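Local coordinates for putative DNA binding protein (Bacteroides thetaiotaomicron VPI-5482, PDB 3HTN) that is of unknown function but has a PCC domain and binds metal ions, nickel in this crystal, and may bind DNA, at residues 7-15 with 20-28; 129-137 with 141-149. One frame throughout, in Å; residues are numbered along the deposited sequence.

Contact 1 (7-15 with 20-28)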
loop_
_atom_site.group_PDB
_atom_site.type_symbol
_atom_site.label_atom_id
_atom_site.label_comp_id
_atom_site.label_asym_id
_atom_site.label_seq_id
_atom_site.Cartn_x
_atom_site.Cartn_y
_atom_site.Cartn_z
ATOM N N ASN A 7 7.448 4.370 27.072
ATOM C CA ASN A 7 6.780 5.145 25.986
ATOM C C ASN A 7 7.343 4.706 24.636
ATOM O O ASN A 7 8.565 4.720 24.441
ATOM C CB ASN A 7 6.973 6.648 26.167
ATOM C CG ASN A 7 6.030 7.474 25.284
ATOM O OD1 ASN A 7 4.811 7.270 25.302
ATOM N ND2 ASN A 7 6.590 8.419 24.521
HETATM N N MSE A 8 6.464 4.304 23.719
HETATM C CA MSE A 8 6.887 3.823 22.402
HETATM C C MSE A 8 6.369 4.629 21.210
HETATM O O MSE A 8 6.836 4.423 20.095
HETATM C CB MSE A 8 6.487 2.354 22.261
HETATM C CG MSE A 8 7.374 1.431 23.071
HETATM SE SE MSE A 8 6.945 -0.407 22.745
HETATM C CE MSE A 8 5.273 -0.481 23.760
ATOM N N TYR A 9 5.437 5.555 21.429
ATOM C CA TYR A 9 4.847 6.291 20.321
ATOM C C TYR A 9 4.101 7.513 20.807
ATOM O O TYR A 9 3.799 7.643 22.006
ATOM C CB TYR A 9 3.842 5.384 19.568
ATOM C CG TYR A 9 2.856 4.718 20.485
ATOM C CD1 TYR A 9 1.770 5.419 21.024
ATOM C CD2 TYR A 9 3.038 3.391 20.876
ATOM C CE1 TYR A 9 0.909 4.813 21.925
ATOM C CE2 TYR A 9 2.173 2.777 21.768
ATOM C CZ TYR A 9 1.108 3.487 22.274
ATOM O OH TYR A 9 0.261 2.862 23.163
ATOM N N SER A 10 3.825 8.418 19.870
ATOM C CA SER A 10 2.919 9.546 20.071
ATOM C C SER A 10 1.898 9.434 18.944
ATOM O O SER A 10 2.200 8.889 17.873
ATOM C CB SER A 10 3.653 10.886 20.042
ATOM O OG SER A 10 4.285 11.118 18.798
ATOM N N TYR A 11 0.697 9.956 19.166
ATOM C CA TYR A 11 -0.380 9.808 18.205
ATOM C C TYR A 11 -1.339 10.990 18.180
ATOM O O TYR A 11 -1.349 11.807 19.094
ATOM C CB TYR A 11 -1.159 8.521 18.482
ATOM C CG TYR A 11 -1.904 8.578 19.773
ATOM C CD1 TYR A 11 -1.287 8.202 20.956
ATOM C CD2 TYR A 11 -3.223 9.006 19.818
ATOM C CE1 TYR A 11 -1.951 8.265 22.154
ATOM C CE2 TYR A 11 -3.903 9.077 21.022
ATOM C CZ TYR A 11 -3.252 8.702 22.184
ATOM O OH TYR A 11 -3.909 8.749 23.383
ATOM N N LYS A 12 -2.135 11.049 17.112
ATOM C CA LYS A 12 -3.213 12.009 16.976
ATOM C C LYS A 12 -4.455 11.297 16.471
ATOM O O LYS A 12 -4.419 10.649 15.445
ATOM C CB LYS A 12 -2.830 13.131 16.008
ATOM C CG LYS A 12 -3.883 14.206 15.835
ATOM C CD LYS A 12 -3.369 15.266 14.877
ATOM C CE LYS A 12 -4.397 16.357 14.680
ATOM N NZ LYS A 12 -4.725 17.046 15.963
ATOM N N LYS A 13 -5.559 11.440 17.189
ATOM C CA LYS A 13 -6.814 10.845 16.767
ATOM C C LYS A 13 -7.535 11.761 15.802
ATOM O O LYS A 13 -7.751 12.939 16.109
ATOM C CB LYS A 13 -7.718 10.587 17.968
ATOM C CG LYS A 13 -8.962 9.782 17.642
ATOM C CD LYS A 13 -9.722 9.450 18.925
ATOM C CE LYS A 13 -10.984 8.648 18.635
ATOM N NZ LYS A 13 -11.967 9.443 17.832
ATOM N N ILE A 14 -7.947 11.213 14.663
ATOM C CA ILE A 14 -8.703 11.969 13.652
ATOM C C ILE A 14 -9.861 11.094 13.201
ATOM O O ILE A 14 -9.693 10.234 12.348
ATOM C CB ILE A 14 -7.886 12.380 12.430
ATOM C CG1 ILE A 14 -6.636 13.174 12.832
ATOM C CG2 ILE A 14 -8.787 13.257 11.522
ATOM C CD1 ILE A 14 -5.753 13.556 11.673
ATOM N N GLY A 15 -11.023 11.312 13.801
ATOM C CA GLY A 15 -12.190 10.516 13.499
ATOM C C GLY A 15 -11.956 9.057 13.843
ATOM O O GLY A 15 -11.551 8.750 14.961
ATOM N N VAL A 20 -0.062 7.569 13.956
ATOM C CA VAL A 20 0.863 7.093 14.974
ATOM C C VAL A 20 2.289 7.339 14.529
ATOM O O VAL A 20 2.675 6.926 13.438
ATOM C CB VAL A 20 0.645 5.615 15.262
ATOM C CG1 VAL A 20 1.586 5.119 16.354
ATOM C CG2 VAL A 20 -0.818 5.392 15.629
ATOM N N SER A 21 3.036 8.051 15.372
ATOM C CA SER A 21 4.442 8.320 15.174
ATOM C C SER A 21 5.225 7.504 16.180
ATOM O O SER A 21 5.215 7.795 17.367
ATOM C CB SER A 21 4.715 9.809 15.306
ATOM O OG SER A 21 6.070 10.066 15.060
ATOM N N ILE A 22 5.882 6.459 15.703
ATOM C CA ILE A 22 6.594 5.559 16.595
ATOM C C ILE A 22 7.915 6.219 16.988
ATOM O O ILE A 22 8.516 6.964 16.196
ATOM C CB ILE A 22 6.781 4.172 15.915
ATOM C CG1 ILE A 22 5.399 3.544 15.621
ATOM C CG2 ILE A 22 7.626 3.271 16.794
ATOM C CD1 ILE A 22 5.410 2.163 15.099
ATOM N N ASN A 23 8.339 6.005 18.244
ATOM C CA ASN A 23 9.588 6.560 18.739
ATOM C C ASN A 23 10.759 5.952 17.998
ATOM O O ASN A 23 10.723 4.786 17.604
ATOM C CB ASN A 23 9.776 6.291 20.248
ATOM C CG ASN A 23 8.794 7.040 21.119
ATOM O OD1 ASN A 23 8.006 7.839 20.643
ATOM N ND2 ASN A 23 8.815 6.737 22.420
ATOM N N ASN A 24 11.827 6.710 17.842
ATOM C CA ASN A 24 12.997 6.191 17.188
ATOM C C ASN A 24 13.592 5.055 18.025
ATOM O O ASN A 24 13.384 4.970 19.253
ATOM C CB ASN A 24 14.028 7.294 17.013
ATOM C CG ASN A 24 15.031 6.999 15.920
ATOM O OD1 ASN A 24 14.899 6.018 15.187
ATOM N ND2 ASN A 24 16.059 7.849 15.811
ATOM N N HIS A 25 14.319 4.166 17.362
ATOM C CA HIS A 25 15.006 3.047 18.012
ATOM C C HIS A 25 14.071 2.080 18.722
ATOM O O HIS A 25 14.478 1.382 19.655
ATOM C CB HIS A 25 16.064 3.556 19.006
ATOM C CG HIS A 25 16.950 4.606 18.439
ATOM N ND1 HIS A 25 17.698 4.402 17.303
ATOM C CD2 HIS A 25 17.219 5.863 18.852
ATOM C CE1 HIS A 25 18.400 5.488 17.043
ATOM N NE2 HIS A 25 18.112 6.396 17.958
ATOM N N THR A 26 12.828 2.022 18.269
ATOM C CA THR A 26 11.801 1.205 18.869
ATOM C C THR A 26 11.381 0.135 17.884
ATOM O O THR A 26 11.365 0.393 16.676
ATOM C CB THR A 26 10.622 2.112 19.212
ATOM O OG1 THR A 26 11.094 3.140 20.105
ATOM C CG2 THR A 26 9.496 1.372 19.881
ATOM N N GLU A 27 11.059 -1.056 18.385
ATOM C CA GLU A 27 10.604 -2.152 17.552
ATOM C C GLU A 27 9.141 -1.861 17.185
ATOM O O GLU A 27 8.264 -1.777 18.057
ATOM C CB GLU A 27 10.814 -3.509 18.240
ATOM C CG GLU A 27 10.836 -4.656 17.240
ATOM C CD GLU A 27 9.469 -5.022 16.776
ATOM O OE1 GLU A 27 8.680 -5.477 17.627
ATOM O OE2 GLU A 27 9.189 -4.819 15.594
ATOM N N ILE A 28 8.912 -1.729 15.886
ATOM C CA ILE A 28 7.638 -1.208 15.354
ATOM C C ILE A 28 6.427 -2.112 15.593
ATOM O O ILE A 28 5.313 -1.632 15.856
ATOM C CB ILE A 28 7.812 -0.896 13.856
ATOM C CG1 ILE A 28 8.780 0.277 13.684
ATOM C CG2 ILE A 28 6.472 -0.587 13.166
ATOM C CD1 ILE A 28 9.258 0.492 12.248
HETATM O O HOH W 1 10.680 3.375 22.645
HETATM O O HOH W 2 6.920 9.424 18.810
#
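The side-chain amide of Asn23 lies across the peptide that follows Met8, its CG 3.4 Å from Met8 C, while the ring of Tyr9 meets Val20 CG1 obliquely. Asn7 and Asn23 cross at about a right angle, their amide planes 59° apart, and the two amide nitrogens are not bonded to each other. Asn23 ND2 lies 2.9 Å from Asn7 O. Water 2 donates to both Asn23 OD1 and Ser21 O and so bridges them.

The backbones form an antiparallel hairpin. Ser10 and Ser21 make the hydrogen-bonded pair, Ser10 N to Ser21 O at 2.9 Å and Ser21 N to Ser10 O at 2.8 Å. Beyond strand 20-22, Asn23 N reaches Met8 O at 2.9 Å, and with CG anti to the carbonyl carbon (chi1 -68°) the Asn23 amide turns back over segment 7-15.

On the face carrying Tyr9, Tyr11, Val20 and Ile22, Tyr9 CB packs on Val20 CG1 at 3.9 Å. A branched valine suits this place, since CG1 and CG2 serve Tyr9 and Tyr11 respectively. Both tyrosine rings go on to meet Phe35 of helix 28-39 edge-to-face, and their hydroxyls bond to Glu38 and Lys39. Met8, a selenomethionine in this crystal, lays its CG 3.8 Å from Thr26 CG2, while its end runs on to the same helix.

The chemistry is thus divided by face. Small serines suit a face that holds one ordered water and is closely approached by the second subunit, whose Phe147 packs on Ser10. Aromatic and aliphatic chains suit the helix side, which implies that this edge hairpin joins the helix by apolar packing, with the tyrosine hydroxyls satisfied there and the backbone polar atoms of the serine pair bonded across the strands.

Contact 2 (129-137 with 141-149); sequences SERISRTYN and GLNIYDFER. With SO4 (sulfate ion), chain G.
Arg134 and Arg149, with Thr135, dominate this antiparallel beta hairpin, in which strands 133-137 and 142-146 are closed at the turn by a G1 beta bulge: Gly141 and Leu142 both face Asn137. Glycine fits the bulge because its backbone angles would jam a CB against the preceding carbonyl.

Arg134 lays its guanidinium flat on the ring of Tyr145, planes 18° apart and centres 4.2 Å apart, an off-centre cation-pi stack. The extended chain sets the group over the ring, NH2 nearest CE1, and NH1 makes a weak bond to Asn143 O at 3.0 Å. A salt bridge from NH1 to Glu122 of the third subunit and a bond from NE to Ser86 fix the group further, beside the metal ligand His95. Ile132 CG2 adds an apolar touch on Tyr145 CD1 at 3.6 Å.

Arg149, the C-terminal residue, uses both its ends. Its carboxylate is gripped side-on by Arg131, NE to Arg149 O at 3.0 Å and NH2 to Arg149 OXT, the latter a salt bridge. Arg131 also holds a sulfate, probably from the crystallisation liquor, and Ser133 OG donates to sulfate O4 at 2.7 Å; Ser87 OG and Glu90 N bond it too. The Arg149 side chain starts between its backbone N and carbonyl carbon (chi1 77°), which puts CG against Ser133, and the bend at chi3 turns the guanidinium to Thr135.

Thr135 suits its place because one hydroxyl can both give and take. Its backbone pairs with Ile144, and its OG1 accepts from Arg149 NH1, 3.0 Å away with the oxygen in the guanidinium plane. The proton of that hydroxyl goes to Asp146 OD2 at 2.6 Å, on the anti side of the carboxylate, while OD1 accepts from Glu148 N, an Asx turn, and also from Arg149 N, an Asx motif.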
loop_
_atom_site.group_PDB
_atom_site.type_symbol
_atom_site.label_atom_id
_atom_site.label_comp_id
_atom_site.label_asym_id
_atom_site.label_seq_id
_atom_site.Cartn_x
_atom_site.Cartn_y
_atom_site.Cartn_z
ATOM N N SER A 129 -14.027 -0.489 14.842
ATOM C CA SER A 129 -15.021 -0.577 15.915
ATOM C C SER A 129 -15.911 -1.815 15.810
ATOM O O SER A 129 -17.087 -1.767 16.177
ATOM C CB SER A 129 -15.891 0.706 15.966
ATOM O OG SER A 129 -15.099 1.838 16.203
ATOM N N GLU A 130 -15.360 -2.913 15.316
ATOM C CA GLU A 130 -16.096 -4.169 15.162
ATOM C C GLU A 130 -15.153 -5.327 15.438
ATOM O O GLU A 130 -13.966 -5.242 15.165
ATOM C CB GLU A 130 -16.594 -4.347 13.736
ATOM C CG GLU A 130 -17.566 -3.327 13.222
ATOM C CD GLU A 130 -18.974 -3.529 13.702
ATOM O OE1 GLU A 130 -19.213 -4.435 14.532
ATOM O OE2 GLU A 130 -19.852 -2.773 13.232
ATOM N N ARG A 131 -15.701 -6.431 15.932
ATOM C CA ARG A 131 -14.913 -7.635 16.206
ATOM C C ARG A 131 -14.608 -8.384 14.918
ATOM O O ARG A 131 -15.483 -8.535 14.080
ATOM C CB ARG A 131 -15.680 -8.569 17.148
ATOM C CG ARG A 131 -15.117 -9.988 17.318
ATOM C CD ARG A 131 -15.961 -10.773 18.295
ATOM N NE ARG A 131 -15.483 -12.150 18.443
ATOM C CZ ARG A 131 -14.445 -12.520 19.192
ATOM N NH1 ARG A 131 -13.741 -11.611 19.857
ATOM N NH2 ARG A 131 -14.109 -13.808 19.284
ATOM N N ILE A 132 -13.357 -8.808 14.750
ATOM C CA ILE A 132 -12.967 -9.762 13.688
ATOM C C ILE A 132 -11.962 -10.678 14.349
ATOM O O ILE A 132 -10.940 -10.218 14.848
ATOM C CB ILE A 132 -12.326 -9.137 12.443
ATOM C CG1 ILE A 132 -13.276 -8.138 11.777
ATOM C CG2 ILE A 132 -11.955 -10.237 11.446
ATOM C CD1 ILE A 132 -12.663 -7.439 10.559
ATOM N N SER A 133 -12.273 -11.965 14.402
ATOM C CA SER A 133 -11.422 -12.958 15.038
ATOM C C SER A 133 -10.763 -13.825 13.985
ATOM O O SER A 133 -10.830 -13.554 12.773
ATOM C CB SER A 133 -12.237 -13.817 16.019
ATOM O OG SER A 133 -11.421 -14.692 16.817
ATOM N N ARG A 134 -10.068 -14.842 14.472
ATOM C CA ARG A 134 -9.352 -15.765 13.639
ATOM C C ARG A 134 -9.356 -17.133 14.238
ATOM O O ARG A 134 -9.479 -17.297 15.449
ATOM C CB ARG A 134 -7.916 -15.325 13.528
ATOM C CG ARG A 134 -7.779 -14.153 12.625
ATOM C CD ARG A 134 -6.393 -13.930 12.364
ATOM N NE ARG A 134 -6.175 -12.674 11.690
ATOM C CZ ARG A 134 -5.927 -12.525 10.402
ATOM N NH1 ARG A 134 -5.921 -13.542 9.603
ATOM N NH2 ARG A 134 -5.673 -11.313 9.933
ATOM N N THR A 135 -9.159 -18.117 13.371
ATOM C CA THR A 135 -9.097 -19.503 13.784
ATOM C C THR A 135 -7.918 -20.140 13.103
ATOM O O THR A 135 -7.753 -20.011 11.874
ATOM C CB THR A 135 -10.370 -20.234 13.388
ATOM O OG1 THR A 135 -11.436 -19.677 14.140
ATOM C CG2 THR A 135 -10.284 -21.752 13.657
ATOM N N TYR A 136 -7.086 -20.822 13.878
ATOM C CA TYR A 136 -5.943 -21.541 13.330
ATOM C C TYR A 136 -6.464 -22.748 12.566
ATOM O O TYR A 136 -7.208 -23.563 13.100
ATOM C CB TYR A 136 -4.992 -21.960 14.449
ATOM C CG TYR A 136 -3.778 -22.749 14.018
ATOM C CD1 TYR A 136 -2.635 -22.121 13.548
ATOM C CD2 TYR A 136 -3.764 -24.114 14.096
ATOM C CE1 TYR A 136 -1.514 -22.855 13.158
ATOM C CE2 TYR A 136 -2.655 -24.846 13.735
ATOM C CZ TYR A 136 -1.529 -24.196 13.262
ATOM O OH TYR A 136 -0.414 -24.922 12.903
ATOM N N ASN A 137 -6.105 -22.826 11.299
ATOM C CA ASN A 137 -6.422 -23.938 10.424
ATOM C C ASN A 137 -5.265 -24.920 10.534
ATOM O O ASN A 137 -4.187 -24.642 10.018
ATOM C CB ASN A 137 -6.611 -23.446 9.000
ATOM C CG ASN A 137 -6.944 -24.558 8.054
ATOM O OD1 ASN A 137 -6.483 -25.674 8.219
ATOM N ND2 ASN A 137 -7.782 -24.271 7.069
ATOM N N GLY A 141 -1.739 -24.588 8.787
ATOM C CA GLY A 141 -0.791 -24.025 9.731
ATOM C C GLY A 141 -0.828 -22.516 9.793
ATOM O O GLY A 141 0.190 -21.896 10.107
ATOM N N LEU A 142 -1.987 -21.928 9.462
ATOM C CA LEU A 142 -2.173 -20.488 9.412
ATOM C C LEU A 142 -3.408 -20.035 10.186
ATOM O O LEU A 142 -4.393 -20.761 10.306
ATOM C CB LEU A 142 -2.335 -20.052 7.974
ATOM C CG LEU A 142 -1.153 -20.357 7.053
ATOM C CD1 LEU A 142 -1.485 -19.946 5.625
ATOM C CD2 LEU A 142 0.118 -19.675 7.550
ATOM N N ASN A 143 -3.339 -18.814 10.690
ATOM C CA ASN A 143 -4.441 -18.185 11.388
ATOM C C ASN A 143 -5.293 -17.430 10.373
ATOM O O ASN A 143 -4.912 -16.376 9.887
ATOM C CB ASN A 143 -3.891 -17.227 12.428
ATOM C CG ASN A 143 -3.065 -17.931 13.461
ATOM O OD1 ASN A 143 -3.484 -18.947 13.991
ATOM N ND2 ASN A 143 -1.916 -17.377 13.776
ATOM N N ILE A 144 -6.470 -17.966 10.095
ATOM C CA ILE A 144 -7.336 -17.469 9.024
ATOM C C ILE A 144 -8.502 -16.675 9.585
ATOM O O ILE A 144 -9.059 -17.026 10.621
ATOM C CB ILE A 144 -7.853 -18.688 8.169
ATOM C CG1 ILE A 144 -6.682 -19.455 7.530
ATOM C CG2 ILE A 144 -8.845 -18.289 7.072
ATOM C CD1 ILE A 144 -5.789 -18.640 6.634
ATOM N N TYR A 145 -8.860 -15.575 8.936
ATOM C CA TYR A 145 -10.012 -14.801 9.349
ATOM C C TYR A 145 -11.203 -15.714 9.652
ATOM O O TYR A 145 -11.508 -16.634 8.890
ATOM C CB TYR A 145 -10.412 -13.816 8.257
ATOM C CG TYR A 145 -9.756 -12.471 8.228
ATOM C CD1 TYR A 145 -9.473 -11.756 9.399
ATOM C CD2 TYR A 145 -9.586 -11.830 7.010
ATOM C CE1 TYR A 145 -8.951 -10.473 9.339
ATOM C CE2 TYR A 145 -9.095 -10.555 6.945
ATOM C CZ TYR A 145 -8.790 -9.882 8.122
ATOM O OH TYR A 145 -8.342 -8.590 8.115
ATOM N N ASP A 146 -11.878 -15.432 10.759
ATOM C CA ASP A 146 -13.085 -16.149 11.152
ATOM C C ASP A 146 -14.112 -15.087 11.512
ATOM O O ASP A 146 -13.985 -14.423 12.555
ATOM C CB ASP A 146 -12.777 -17.074 12.312
ATOM C CG ASP A 146 -13.931 -17.979 12.649
ATOM O OD1 ASP A 146 -15.084 -17.541 12.503
ATOM O OD2 ASP A 146 -13.689 -19.134 13.047
ATOM N N PHE A 147 -15.081 -14.885 10.621
ATOM C CA PHE A 147 -16.078 -13.845 10.803
ATOM C C PHE A 147 -17.244 -14.321 11.683
ATOM O O PHE A 147 -18.120 -13.536 12.007
ATOM C CB PHE A 147 -16.612 -13.360 9.445
ATOM C CG PHE A 147 -15.531 -12.821 8.495
ATOM C CD1 PHE A 147 -14.607 -11.865 8.912
ATOM C CD2 PHE A 147 -15.457 -13.281 7.192
ATOM C CE1 PHE A 147 -13.630 -11.379 8.034
ATOM C CE2 PHE A 147 -14.503 -12.802 6.310
ATOM C CZ PHE A 147 -13.578 -11.849 6.727
ATOM N N GLU A 148 -17.242 -15.586 12.089
ATOM C CA GLU A 148 -18.298 -16.150 12.938
ATOM C C GLU A 148 -18.007 -16.148 14.424
ATOM O O GLU A 148 -18.927 -15.941 15.234
ATOM C CB GLU A 148 -18.549 -17.592 12.542
ATOM C CG GLU A 148 -18.865 -17.826 11.082
ATOM C CD GLU A 148 -20.125 -17.157 10.642
ATOM O OE1 GLU A 148 -21.124 -17.203 11.402
ATOM O OE2 GLU A 148 -20.119 -16.579 9.535
ATOM N N ARG A 149 -16.766 -16.425 14.810
ATOM C CA ARG A 149 -16.478 -16.621 16.225
ATOM C C ARG A 149 -16.374 -15.293 16.983
ATOM O O ARG A 149 -16.233 -14.192 16.439
ATOM C CB ARG A 149 -15.235 -17.511 16.445
ATOM C CG ARG A 149 -13.922 -16.845 16.237
ATOM C CD ARG A 149 -12.765 -17.836 16.334
ATOM N NE ARG A 149 -12.390 -18.217 17.707
ATOM C CZ ARG A 149 -11.603 -19.263 17.996
ATOM N NH1 ARG A 149 -11.148 -20.062 17.055
ATOM N NH2 ARG A 149 -11.311 -19.551 19.261
ATOM O OXT ARG A 149 -16.430 -15.347 18.209
HETATM S S SO4 G . -10.607 -13.806 20.419
HETATM O O1 SO4 G . -10.216 -15.239 20.305
HETATM O O2 SO4 G . -9.539 -13.078 21.151
HETATM O O3 SO4 G . -11.849 -13.678 21.181
HETATM O O4 SO4 G . -10.952 -13.257 19.107
HETATM O O HOH W 3 -16.653 -10.806 12.876
HETATM O O HOH W 4 -12.602 -16.617 20.178
HETATM O O HOH W 5 -15.380 -12.872 14.191
#

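Both contacts are partly buried antiparallel hairpins, but they hold different elements. Contact 1 pairs an outermost strand of the large nine-stranded sheet with its neighbour, and its apolar face rests on the helix of the same chain, away from the annotated metal sites. Contact 2 is a separate two-stranded sheet near the C-terminus, beside a metal ligand; to its backbone pairing it adds a stacked arginine, a salt bridge and hydroxyl bonds. The centre of contact 1 lies about 13 Å from the centre of the chain, that of contact 2 about 17 Å. Contacts 1 and 2 do not touch within one chain, yet in the three-chain assembly each hairpin packs on a neighbouring subunit.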